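Local coordinates for indole-3-pyruvate decarboxylase (Azospirillum brasilense, PDB 2NXW), which catalyses the thiamine diphosphate-dependent decarboxylation of indole-3-pyruvate to indole-3-acetaldehyde, a step of auxin biosynthesis, at residues P120-G125 with E182-M187; D139-V144 with P178-I183; A362-L367 with D378-V383. One frame throughout, in Å; residues are numbered along the deposited sequence.

Interaction 1 of 3, residues P120-G125 with E182-M187; sequences PGTTEG and EIPRNM
The T122 side chain crosses P184 with its methyl and meets the N186 amide with its hydroxyl. The contact lies at the C-terminal ends of two neighbouring strands of the parallel sheet of the N-terminal, thiamine-diphosphate-binding domain. Here the loop after strand 113-119 turns back against the end of strand 179-184. G121 to E124 form a type I beta turn, closed by E124 N to G121 O.

The amide of N186 binds the turn twice, through T122. N186 OD1 accepts from T122 N at 2.8 Å, with the donor lying 44° above the carbonyl plane. N186 ND2 donates to T122 OG1 at 2.9 Å, nearly straight and in the amide plane. The two bonds fix which way round the amide sits. The methyl T122 CG2 rests 3.7 Å from P184 CB and equally near M187 CE. T122 CG2 stands beside its own backbone N, while OG1 lies between N and the carbonyl carbon (chi1 61°), where N186 ND2 meets it.

R185 and E124 form a side-on salt bridge, one nitrogen to each oxygen. Carboxylate and guanidinium are not coplanar; their planes stand 42° apart. R185 NE lies 2.8 Å from E124 OE1, on its syn lone pair. R185 NH2 to E124 OE2 is longer, 3.2 Å. F46 touches both of these charged side chains. E124 OE1 also takes a weak bond from the turn's own G121 N.

Interaction 2 of 3, residues D139-V144 with P178-I183; sequences DTQFQV and PVYLEI
The hydroxyl Y180 OH joins helix to strand. It accepts from Q141 NE2 at 2.8 Å and donates to E182 OE1 at 2.6 Å. Helix 140-145 packs here on strand 179-184 of the N-terminal domain's parallel sheet, in the alpha/beta fold of thiamine diphosphate enzymes. The short segments run nearly antiparallel (164°), with axes 10.2 Å apart.

The Q141 amide plane is turned 69° from the Y180 ring. Further bonds from Q141 NE2 to S117 OG and from G93 N to Q141 OE1 hold the amide at both ends.

The edge of Y180 points at the face of F142 in an offset edge-to-face pair. The ring centroids are 5.7 Å apart and the planes stand at 75°. F142 CD1 comes 3.6 Å from Y180 CE2. E182 OE1 lies at the edge of the F142 ring, in its plane.

D139 OD2 accepts from F142 N, three residues on, at 3.0 Å: an Asx motif. D139 OD2 also lies 3.5 Å from E182 OE1, a close approach of like charges. Donors probably ease it: F142 N and Y92 OH bond D139 OD2, and Y180 OH bonds E182 OE1. This last bond uses the anti lone pair of E182 OE1, away from OE2.

Interaction 3 of 3, residues A362-L367 with D378-V383; sequences AYPTGL and DIARAV
P364, T365 and L367 meet R381 along one side of helix 376-388. The R381 guanidinium lies beside the loop, with P364 CB over one of its faces, 3.4 Å from R381 NH1. R381 NH1 donates to the backbone oxygen T365 O at 3.1 Å. The bond is bent, 146° at the hydrogen. R381 NH1 is also tilted 25° from the carbonyl plane. The extended R381 chain passes along the loop, with R381 CD 3.5 Å from T365 O.

Apolar contacts lie beyond the arginine. P364 CG meets A380 CB at 4.0 Å. L367 spreads its two branches over a turn of the helix. L367 CD1 sits 3.8 Å from D378 CB, and L367 CD2 packs 3.9 Å from A382 CB. With chi1 at 167°, L367 CG points away from its own backbone N and both branches come down on the helix.

Residues further along the helix position the loop. D385 binds the backbone N of G366 and of L367, one carboxylate oxygen to each, and N384 ND2 binds P364 O. D378 turns its own carboxylate to A375 N, and R516 makes a weak, long ion pair with it. L367 also touches R516 and K520 of helix 516-528.

This is structural packing away from the annotated sites. A connecting loop is laid on the helix by apolar side chains, while several of its backbone polar groups (P364 O, T365 O and the N atoms of G366 and L367) are met by side chains of that helix.

Interactions 1 and 2 belong to one domain and share E182 and I183 on strand 179-184. Their centres are 13 Å apart. Helix 140-145 packs beside the strand in interaction 2, and the loop after strand 113-119 meets its end in interaction 1. Neither touches the cofactor: the R185 side chain is about 11 Å from a bound thiamine diphosphate and that of Q141 about 10 Å. Q141 is also about 10 Å from E68, side chain to side chain; E68 lines the cofactor pocket. Interaction 3 lies across the chain's centre, 45 Å from interaction 2 and 55 Å from interaction 1, between centres. Its A380 side chain is about 14 Å from a bound cofactor.

Interaction 1 of 3, residues P120-G125 with E182-M187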
ATOM      1  N   PRO A 120      26.600   1.480  11.295  1.00 19.65           N
ATOM      2  CA  PRO A 120      27.668   0.474  11.343  1.00 20.16           C
ATOM      3  C   PRO A 120      28.662   0.736  10.214  1.00 20.71           C
ATOM      4  O   PRO A 120      28.289   1.283   9.174  1.00 20.95           O
ATOM      5  CB  PRO A 120      26.909  -0.839  11.144  1.00 20.57           C
ATOM      6  CG  PRO A 120      25.563  -0.551  11.762  1.00 20.81           C
ATOM      7  CD  PRO A 120      25.270   0.843  11.252  1.00 19.01           C
ATOM      8  N   GLY A 121      29.919   0.352  10.428  1.00 21.17           N
ATOM      9  CA  GLY A 121      30.935   0.536   9.405  1.00 22.72           C
ATOM     10  C   GLY A 121      30.577  -0.246   8.154  1.00 23.63           C
ATOM     11  O   GLY A 121      29.879  -1.255   8.230  1.00 23.09           O
ATOM     12  N   THR A 122      31.060   0.206   7.001  1.00 24.98           N
ATOM     13  CA  THR A 122      30.748  -0.460   5.739  1.00 27.09           C
ATOM     14  C   THR A 122      31.157  -1.925   5.658  1.00 29.32           C
ATOM     15  O   THR A 122      30.636  -2.668   4.832  1.00 29.56           O
ATOM     16  CB  THR A 122      31.384   0.263   4.543  1.00 27.21           C
ATOM     17  OG1 THR A 122      32.807   0.265   4.690  1.00 26.57           O
ATOM     18  CG2 THR A 122      30.870   1.690   4.447  1.00 26.51           C
ATOM     19  N   THR A 123      32.086  -2.348   6.503  1.00 31.19           N
ATOM     20  CA  THR A 123      32.511  -3.740   6.473  1.00 35.01           C
ATOM     21  C   THR A 123      32.020  -4.532   7.678  1.00 36.72           C
ATOM     22  O   THR A 123      32.532  -5.616   7.963  1.00 37.44           O
ATOM     23  CB  THR A 123      34.045  -3.854   6.381  1.00 34.83           C
ATOM     24  OG1 THR A 123      34.645  -3.282   7.548  1.00 36.24           O
ATOM     25  CG2 THR A 123      34.550  -3.125   5.146  1.00 35.63           C
ATOM     26  N   GLU A 124      31.029  -3.985   8.377  1.00 38.31           N
ATOM     27  CA  GLU A 124      30.448  -4.640   9.546  1.00 40.67           C
ATOM     28  C   GLU A 124      29.188  -5.419   9.175  1.00 42.35           C
ATOM     29  O   GLU A 124      29.214  -6.260   8.277  1.00 43.05           O
ATOM     30  CB  GLU A 124      30.129  -3.611  10.633  1.00 40.68           C
ATOM     31  CG  GLU A 124      31.309  -2.738  11.026  1.00 40.90           C
ATOM     32  CD  GLU A 124      31.002  -1.843  12.211  1.00 41.60           C
ATOM     33  OE1 GLU A 124      31.662  -0.792  12.350  1.00 39.98           O
ATOM     34  OE2 GLU A 124      30.100  -2.191  13.002  1.00 42.63           O
ATOM     35  N   GLY A 125      28.088  -5.138   9.868  1.00 43.67           N
ATOM     36  CA  GLY A 125      26.823  -5.782   9.560  1.00 44.34           C
ATOM     37  C   GLY A 125      25.803  -5.660  10.677  1.00 45.06           C
ATOM     38  O   GLY A 125      25.583  -4.574  11.218  1.00 46.08           O
ATOM     39  N   GLU A 182      23.147   9.253   6.435  1.00 15.80           N
ATOM     40  CA  GLU A 182      23.582   8.122   7.241  1.00 16.14           C
ATOM     41  C   GLU A 182      25.085   7.975   6.996  1.00 17.45           C
ATOM     42  O   GLU A 182      25.520   7.861   5.850  1.00 18.70           O
ATOM     43  CB  GLU A 182      22.803   6.885   6.775  1.00 19.30           C
ATOM     44  CG  GLU A 182      22.950   5.636   7.598  1.00 22.85           C
ATOM     45  CD  GLU A 182      21.992   4.560   7.124  1.00 21.41           C
ATOM     46  OE1 GLU A 182      20.781   4.650   7.433  1.00 21.63           O
ATOM     47  OE2 GLU A 182      22.446   3.632   6.426  1.00 26.11           O
ATOM     48  N   ILE A 183      25.874   7.994   8.065  1.00 16.34           N
ATOM     49  CA  ILE A 183      27.326   7.907   7.935  1.00 17.75           C
ATOM     50  C   ILE A 183      27.947   6.705   8.649  1.00 18.50           C
ATOM     51  O   ILE A 183      28.020   6.675   9.878  1.00 17.89           O
ATOM     52  CB  ILE A 183      28.009   9.186   8.488  1.00 17.45           C
ATOM     53  CG1 ILE A 183      27.373  10.435   7.868  1.00 19.85           C
ATOM     54  CG2 ILE A 183      29.506   9.151   8.185  1.00 19.23           C
ATOM     55  CD1 ILE A 183      27.964  11.742   8.373  1.00 21.40           C
ATOM     56  N   PRO A 184      28.390   5.685   7.884  1.00 18.06           N
ATOM     57  CA  PRO A 184      29.014   4.499   8.487  1.00 18.59           C
ATOM     58  C   PRO A 184      30.179   5.016   9.348  1.00 19.43           C
ATOM     59  O   PRO A 184      30.917   5.902   8.921  1.00 18.80           O
ATOM     60  CB  PRO A 184      29.489   3.711   7.267  1.00 18.75           C
ATOM     61  CG  PRO A 184      28.449   4.044   6.230  1.00 18.28           C
ATOM     62  CD  PRO A 184      28.258   5.536   6.422  1.00 18.33           C
ATOM     63  N   ARG A 185      30.371   4.471  10.541  1.00 18.94           N
ATOM     64  CA  ARG A 185      31.428   5.008  11.388  1.00 20.64           C
ATOM     65  C   ARG A 185      32.854   4.959  10.842  1.00 21.04           C
ATOM     66  O   ARG A 185      33.679   5.785  11.230  1.00 22.29           O
ATOM     67  CB  ARG A 185      31.375   4.382  12.783  1.00 23.16           C
ATOM     68  CG  ARG A 185      31.471   2.886  12.842  1.00 24.43           C
ATOM     69  CD  ARG A 185      31.582   2.475  14.293  1.00 27.98           C
ATOM     70  NE  ARG A 185      31.375   1.049  14.488  1.00 30.98           N
ATOM     71  CZ  ARG A 185      31.286   0.469  15.679  1.00 31.68           C
ATOM     72  NH1 ARG A 185      31.390   1.201  16.781  1.00 32.59           N
ATOM     73  NH2 ARG A 185      31.080  -0.838  15.767  1.00 32.71           N
ATOM     74  N   ASN A 186      33.145   4.022   9.943  1.00 21.42           N
ATOM     75  CA  ASN A 186      34.497   3.939   9.381  1.00 21.47           C
ATOM     76  C   ASN A 186      34.722   4.959   8.262  1.00 21.83           C
ATOM     77  O   ASN A 186      35.831   5.075   7.729  1.00 21.78           O
ATOM     78  CB  ASN A 186      34.786   2.514   8.869  1.00 20.81           C
ATOM     79  CG  ASN A 186      33.909   2.117   7.691  1.00 22.14           C
ATOM     80  OD1 ASN A 186      32.710   2.401   7.669  1.00 21.93           O
ATOM     81  ND2 ASN A 186      34.504   1.437   6.708  1.00 22.64           N
ATOM     82  N   MET A 187      33.676   5.706   7.913  1.00 20.70           N
ATOM     83  CA  MET A 187      33.773   6.718   6.867  1.00 20.52           C
ATOM     84  C   MET A 187      33.923   8.128   7.428  1.00 19.61           C
ATOM     85  O   MET A 187      34.273   9.060   6.705  1.00 19.45           O
ATOM     86  CB  MET A 187      32.546   6.662   5.954  1.00 21.29           C
ATOM     87  CG  MET A 187      32.471   5.420   5.073  1.00 23.61           C
ATOM     88  SD  MET A 187      33.874   5.345   3.925  1.00 27.56           S
ATOM     89  CE  MET A 187      33.815   3.615   3.404  1.00 27.90           C
TER

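Interaction 2 of 3, residues D139-V144 with P178-I183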
ATOM      1  N   ASP A 139      17.586  -1.114   4.539  1.00 26.74           N
ATOM      2  CA  ASP A 139      17.492  -1.280   5.986  1.00 25.61           C
ATOM      3  C   ASP A 139      16.275  -0.557   6.552  1.00 23.02           C
ATOM      4  O   ASP A 139      15.834   0.464   6.024  1.00 21.48           O
ATOM      5  CB  ASP A 139      18.758  -0.752   6.674  1.00 29.81           C
ATOM      6  CG  ASP A 139      19.019   0.719   6.370  1.00 33.39           C
ATOM      7  OD1 ASP A 139      19.156   1.046   5.171  1.00 37.32           O
ATOM      8  OD2 ASP A 139      19.091   1.542   7.322  1.00 33.22           O
ATOM      9  N   THR A 140      15.745  -1.100   7.639  1.00 19.26           N
ATOM     10  CA  THR A 140      14.576  -0.537   8.305  1.00 17.29           C
ATOM     11  C   THR A 140      14.691   0.955   8.614  1.00 15.62           C
ATOM     12  O   THR A 140      13.769   1.723   8.342  1.00 15.40           O
ATOM     13  CB  THR A 140      14.306  -1.297   9.621  1.00 17.27           C
ATOM     14  OG1 THR A 140      14.120  -2.690   9.330  1.00 20.74           O
ATOM     15  CG2 THR A 140      13.063  -0.758  10.323  1.00 17.77           C
ATOM     16  N   GLN A 141      15.818   1.370   9.179  1.00 15.24           N
ATOM     17  CA  GLN A 141      15.968   2.775   9.521  1.00 14.34           C
ATOM     18  C   GLN A 141      15.903   3.683   8.303  1.00 14.79           C
ATOM     19  O   GLN A 141      15.208   4.692   8.309  1.00 14.63           O
ATOM     20  CB  GLN A 141      17.278   3.006  10.282  1.00 14.85           C
ATOM     21  CG  GLN A 141      17.470   4.446  10.731  1.00 14.13           C
ATOM     22  CD  GLN A 141      18.592   4.605  11.736  1.00 15.39           C
ATOM     23  OE1 GLN A 141      18.657   3.882  12.733  1.00 16.10           O
ATOM     24  NE2 GLN A 141      19.481   5.561  11.486  1.00 14.40           N
ATOM     25  N   PHE A 142      16.645   3.335   7.260  1.00 16.61           N
ATOM     26  CA  PHE A 142      16.639   4.146   6.054  1.00 17.82           C
ATOM     27  C   PHE A 142      15.223   4.197   5.477  1.00 17.20           C
ATOM     28  O   PHE A 142      14.750   5.259   5.071  1.00 17.99           O
ATOM     29  CB  PHE A 142      17.609   3.549   5.024  1.00 18.64           C
ATOM     30  CG  PHE A 142      18.034   4.509   3.951  1.00 20.99           C
ATOM     31  CD1 PHE A 142      19.229   5.216   4.065  1.00 21.74           C
ATOM     32  CD2 PHE A 142      17.244   4.705   2.826  1.00 22.31           C
ATOM     33  CE1 PHE A 142      19.632   6.112   3.064  1.00 22.77           C
ATOM     34  CE2 PHE A 142      17.637   5.598   1.819  1.00 22.79           C
ATOM     35  CZ  PHE A 142      18.831   6.297   1.946  1.00 22.32           C
ATOM     36  N   GLN A 143      14.539   3.050   5.464  1.00 17.41           N
ATOM     37  CA  GLN A 143      13.187   2.985   4.917  1.00 17.63           C
ATOM     38  C   GLN A 143      12.186   3.845   5.684  1.00 17.12           C
ATOM     39  O   GLN A 143      11.259   4.399   5.103  1.00 19.09           O
ATOM     40  CB  GLN A 143      12.701   1.539   4.875  1.00 19.83           C
ATOM     41  CG  GLN A 143      13.519   0.660   3.943  1.00 21.80           C
ATOM     42  CD  GLN A 143      13.573   1.208   2.530  1.00 23.52           C
ATOM     43  OE1 GLN A 143      12.542   1.398   1.887  1.00 26.40           O
ATOM     44  NE2 GLN A 143      14.780   1.470   2.038  1.00 26.22           N
ATOM     45  N   VAL A 144      12.359   3.932   6.996  1.00 14.52           N
ATOM     46  CA  VAL A 144      11.470   4.754   7.796  1.00 14.83           C
ATOM     47  C   VAL A 144      11.772   6.227   7.536  1.00 13.77           C
ATOM     48  O   VAL A 144      10.860   7.021   7.311  1.00 14.75           O
ATOM     49  CB  VAL A 144      11.627   4.423   9.308  1.00 14.22           C
ATOM     50  CG1 VAL A 144      11.009   5.518  10.164  1.00 14.01           C
ATOM     51  CG2 VAL A 144      10.950   3.093   9.613  1.00 15.14           C
ATOM     52  N   PRO A 178      12.996  18.403   5.823  1.00 12.05           N
ATOM     53  CA  PRO A 178      14.113  17.653   6.402  1.00 12.03           C
ATOM     54  C   PRO A 178      14.733  16.675   5.412  1.00 12.28           C
ATOM     55  O   PRO A 178      14.069  16.227   4.470  1.00 12.23           O
ATOM     56  CB  PRO A 178      13.469  16.894   7.567  1.00 13.96           C
ATOM     57  CG  PRO A 178      12.278  17.684   7.899  1.00 15.75           C
ATOM     58  CD  PRO A 178      11.755  18.168   6.578  1.00 13.17           C
ATOM     59  N   VAL A 179      15.998  16.345   5.653  1.00 11.79           N
ATOM     60  CA  VAL A 179      16.729  15.380   4.837  1.00 13.16           C
ATOM     61  C   VAL A 179      17.469  14.439   5.781  1.00 13.77           C
ATOM     62  O   VAL A 179      17.646  14.737   6.974  1.00 13.71           O
ATOM     63  CB  VAL A 179      17.726  16.063   3.872  1.00 12.06           C
ATOM     64  CG1 VAL A 179      16.963  16.821   2.799  1.00 13.22           C
ATOM     65  CG2 VAL A 179      18.663  16.999   4.644  1.00 14.23           C
ATOM     66  N   TYR A 180      17.914  13.306   5.242  1.00 13.60           N
ATOM     67  CA  TYR A 180      18.575  12.276   6.023  1.00 13.15           C
ATOM     68  C   TYR A 180      19.945  11.859   5.485  1.00 14.09           C
ATOM     69  O   TYR A 180      20.079  11.523   4.310  1.00 15.52           O
ATOM     70  CB  TYR A 180      17.651  11.048   6.060  1.00 14.25           C
ATOM     71  CG  TYR A 180      18.200   9.855   6.806  1.00 13.84           C
ATOM     72  CD1 TYR A 180      18.356   9.889   8.184  1.00 15.33           C
ATOM     73  CD2 TYR A 180      18.548   8.678   6.127  1.00 14.98           C
ATOM     74  CE1 TYR A 180      18.840   8.794   8.879  1.00 16.40           C
ATOM     75  CE2 TYR A 180      19.035   7.575   6.814  1.00 15.81           C
ATOM     76  CZ  TYR A 180      19.181   7.638   8.189  1.00 16.50           C
ATOM     77  OH  TYR A 180      19.689   6.552   8.867  1.00 17.77           O
ATOM     78  N   LEU A 181      20.953  11.885   6.354  1.00 14.23           N
ATOM     79  CA  LEU A 181      22.305  11.479   5.986  1.00 14.57           C
ATOM     80  C   LEU A 181      22.742  10.404   6.966  1.00 15.46           C
ATOM     81  O   LEU A 181      22.713  10.611   8.177  1.00 16.86           O
ATOM     82  CB  LEU A 181      23.279  12.662   6.054  1.00 15.62           C
ATOM     83  CG  LEU A 181      23.051  13.752   5.002  1.00 15.99           C
ATOM     84  CD1 LEU A 181      23.976  14.943   5.266  1.00 17.27           C
ATOM     85  CD2 LEU A 181      23.311  13.172   3.604  1.00 16.70           C
ATOM     86  N   GLU A 182      23.147   9.253   6.435  1.00 15.80           N
ATOM     87  CA  GLU A 182      23.582   8.122   7.241  1.00 16.14           C
ATOM     88  C   GLU A 182      25.085   7.975   6.996  1.00 17.45           C
ATOM     89  O   GLU A 182      25.520   7.861   5.850  1.00 18.70           O
ATOM     90  CB  GLU A 182      22.803   6.885   6.775  1.00 19.30           C
ATOM     91  CG  GLU A 182      22.950   5.636   7.598  1.00 22.85           C
ATOM     92  CD  GLU A 182      21.992   4.560   7.124  1.00 21.41           C
ATOM     93  OE1 GLU A 182      20.781   4.650   7.433  1.00 21.63           O
ATOM     94  OE2 GLU A 182      22.446   3.632   6.426  1.00 26.11           O
ATOM     95  N   ILE A 183      25.874   7.994   8.065  1.00 16.34           N
ATOM     96  CA  ILE A 183      27.326   7.907   7.935  1.00 17.75           C
ATOM     97  C   ILE A 183      27.947   6.705   8.649  1.00 18.50           C
ATOM     98  O   ILE A 183      28.020   6.675   9.878  1.00 17.89           O
ATOM     99  CB  ILE A 183      28.009   9.186   8.488  1.00 17.45           C
ATOM    100  CG1 ILE A 183      27.373  10.435   7.868  1.00 19.85           C
ATOM    101  CG2 ILE A 183      29.506   9.151   8.185  1.00 19.23           C
ATOM    102  CD1 ILE A 183      27.964  11.742   8.373  1.00 21.40           C
TER

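Interaction 3 of 3, residues A362-L367 with D378-V383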
ATOM      1  N   ALA A 362      -6.745  43.519  18.518  1.00 37.38           N
ATOM      2  CA  ALA A 362      -6.654  44.151  19.826  1.00 35.66           C
ATOM      3  C   ALA A 362      -6.160  43.143  20.858  1.00 32.84           C
ATOM      4  O   ALA A 362      -6.842  42.165  21.166  1.00 34.06           O
ATOM      5  CB  ALA A 362      -8.014  44.694  20.234  1.00 35.79           C
ATOM      6  N   TYR A 363      -4.964  43.387  21.378  1.00 29.84           N
ATOM      7  CA  TYR A 363      -4.367  42.513  22.378  1.00 26.17           C
ATOM      8  C   TYR A 363      -4.922  42.819  23.758  1.00 24.50           C
ATOM      9  O   TYR A 363      -5.067  43.981  24.139  1.00 25.42           O
ATOM     10  CB  TYR A 363      -2.850  42.691  22.395  1.00 25.68           C
ATOM     11  CG  TYR A 363      -2.169  42.099  21.190  1.00 26.82           C
ATOM     12  CD1 TYR A 363      -1.918  40.727  21.116  1.00 27.42           C
ATOM     13  CD2 TYR A 363      -1.799  42.898  20.110  1.00 28.34           C
ATOM     14  CE1 TYR A 363      -1.315  40.165  19.998  1.00 28.95           C
ATOM     15  CE2 TYR A 363      -1.197  42.343  18.985  1.00 29.14           C
ATOM     16  CZ  TYR A 363      -0.959  40.976  18.939  1.00 29.93           C
ATOM     17  OH  TYR A 363      -0.371  40.413  17.832  1.00 33.27           O
ATOM     18  N   PRO A 364      -5.239  41.775  24.531  1.00 22.01           N
ATOM     19  CA  PRO A 364      -5.776  41.961  25.879  1.00 20.48           C
ATOM     20  C   PRO A 364      -4.746  42.563  26.830  1.00 20.14           C
ATOM     21  O   PRO A 364      -3.593  42.121  26.885  1.00 18.49           O
ATOM     22  CB  PRO A 364      -6.182  40.547  26.285  1.00 19.87           C
ATOM     23  CG  PRO A 364      -5.190  39.693  25.544  1.00 21.05           C
ATOM     24  CD  PRO A 364      -5.134  40.346  24.190  1.00 20.77           C
ATOM     25  N   THR A 365      -5.166  43.580  27.573  1.00 18.79           N
ATOM     26  CA  THR A 365      -4.300  44.243  28.532  1.00 19.51           C
ATOM     27  C   THR A 365      -5.073  44.492  29.815  1.00 19.15           C
ATOM     28  O   THR A 365      -6.255  44.162  29.912  1.00 20.65           O
ATOM     29  CB  THR A 365      -3.808  45.592  27.990  1.00 20.14           C
ATOM     30  OG1 THR A 365      -4.941  46.409  27.660  1.00 22.41           O
ATOM     31  CG2 THR A 365      -2.952  45.387  26.741  1.00 21.09           C
ATOM     32  N   GLY A 366      -4.395  45.057  30.811  1.00 18.30           N
ATOM     33  CA  GLY A 366      -5.054  45.374  32.063  1.00 18.81           C
ATOM     34  C   GLY A 366      -5.275  44.226  33.019  1.00 19.29           C
ATOM     35  O   GLY A 366      -6.398  43.997  33.472  1.00 20.44           O
ATOM     36  N   LEU A 367      -4.211  43.497  33.339  1.00 18.98           N
ATOM     37  CA  LEU A 367      -4.326  42.394  34.277  1.00 18.76           C
ATOM     38  C   LEU A 367      -4.798  42.927  35.628  1.00 19.55           C
ATOM     39  O   LEU A 367      -4.257  43.912  36.134  1.00 20.48           O
ATOM     40  CB  LEU A 367      -2.967  41.711  34.473  1.00 18.08           C
ATOM     41  CG  LEU A 367      -2.881  40.744  35.655  1.00 18.39           C
ATOM     42  CD1 LEU A 367      -3.651  39.464  35.341  1.00 17.18           C
ATOM     43  CD2 LEU A 367      -1.420  40.416  35.943  1.00 18.52           C
ATOM     44  N   ASP A 378      -5.542  35.885  31.606  1.00 13.89           N
ATOM     45  CA  ASP A 378      -4.809  36.696  32.568  1.00 14.49           C
ATOM     46  C   ASP A 378      -3.321  36.585  32.266  1.00 14.33           C
ATOM     47  O   ASP A 378      -2.568  37.546  32.445  1.00 13.69           O
ATOM     48  CB  ASP A 378      -5.086  36.231  33.992  1.00 15.03           C
ATOM     49  CG  ASP A 378      -6.531  36.439  34.387  1.00 16.57           C
ATOM     50  OD1 ASP A 378      -7.041  37.555  34.158  1.00 18.47           O
ATOM     51  OD2 ASP A 378      -7.142  35.494  34.926  1.00 17.62           O
ATOM     52  N   ILE A 379      -2.891  35.411  31.812  1.00 13.07           N
ATOM     53  CA  ILE A 379      -1.485  35.226  31.476  1.00 13.57           C
ATOM     54  C   ILE A 379      -1.167  36.085  30.250  1.00 13.89           C
ATOM     55  O   ILE A 379      -0.128  36.739  30.199  1.00 13.28           O
ATOM     56  CB  ILE A 379      -1.176  33.736  31.228  1.00 12.27           C
ATOM     57  CG1 ILE A 379      -1.410  32.953  32.524  1.00 12.57           C
ATOM     58  CG2 ILE A 379       0.285  33.571  30.765  1.00 13.61           C
ATOM     59  CD1 ILE A 379      -1.308  31.438  32.349  1.00 13.38           C
ATOM     60  N   ALA A 380      -2.073  36.127  29.273  1.00 13.08           N
ATOM     61  CA  ALA A 380      -1.850  36.967  28.104  1.00 14.39           C
ATOM     62  C   ALA A 380      -1.792  38.440  28.535  1.00 14.67           C
ATOM     63  O   ALA A 380      -0.931  39.192  28.079  1.00 14.63           O
ATOM     64  CB  ALA A 380      -2.963  36.757  27.072  1.00 14.53           C
ATOM     65  N   ARG A 381      -2.693  38.859  29.420  1.00 15.48           N
ATOM     66  CA  ARG A 381      -2.679  40.249  29.868  1.00 16.01           C
ATOM     67  C   ARG A 381      -1.396  40.577  30.618  1.00 15.81           C
ATOM     68  O   ARG A 381      -0.860  41.676  30.466  1.00 16.45           O
ATOM     69  CB  ARG A 381      -3.882  40.561  30.770  1.00 16.53           C
ATOM     70  CG  ARG A 381      -5.214  40.620  30.038  1.00 18.98           C
ATOM     71  CD  ARG A 381      -6.369  40.846  31.021  1.00 22.07           C
ATOM     72  NE  ARG A 381      -7.608  40.235  30.543  1.00 30.68           N
ATOM     73  CZ  ARG A 381      -8.335  40.696  29.530  1.00 31.25           C
ATOM     74  NH1 ARG A 381      -7.964  41.790  28.879  1.00 32.89           N
ATOM     75  NH2 ARG A 381      -9.425  40.045  29.151  1.00 34.62           N
ATOM     76  N   ALA A 382      -0.891  39.634  31.413  1.00 14.69           N
ATOM     77  CA  ALA A 382       0.331  39.899  32.179  1.00 15.01           C
ATOM     78  C   ALA A 382       1.502  40.161  31.246  1.00 15.16           C
ATOM     79  O   ALA A 382       2.269  41.108  31.432  1.00 15.70           O
ATOM     80  CB  ALA A 382       0.644  38.728  33.100  1.00 15.34           C
ATOM     81  N   VAL A 383       1.632  39.313  30.235  1.00 13.91           N
ATOM     82  CA  VAL A 383       2.703  39.433  29.260  1.00 13.95           C
ATOM     83  C   VAL A 383       2.557  40.725  28.473  1.00 14.94           C
ATOM     84  O   VAL A 383       3.517  41.480  28.322  1.00 14.38           O
ATOM     85  CB  VAL A 383       2.690  38.203  28.298  1.00 13.51           C
ATOM     86  CG1 VAL A 383       3.500  38.479  27.020  1.00 14.98           C
ATOM     87  CG2 VAL A 383       3.232  36.974  29.030  1.00 14.42           C
TER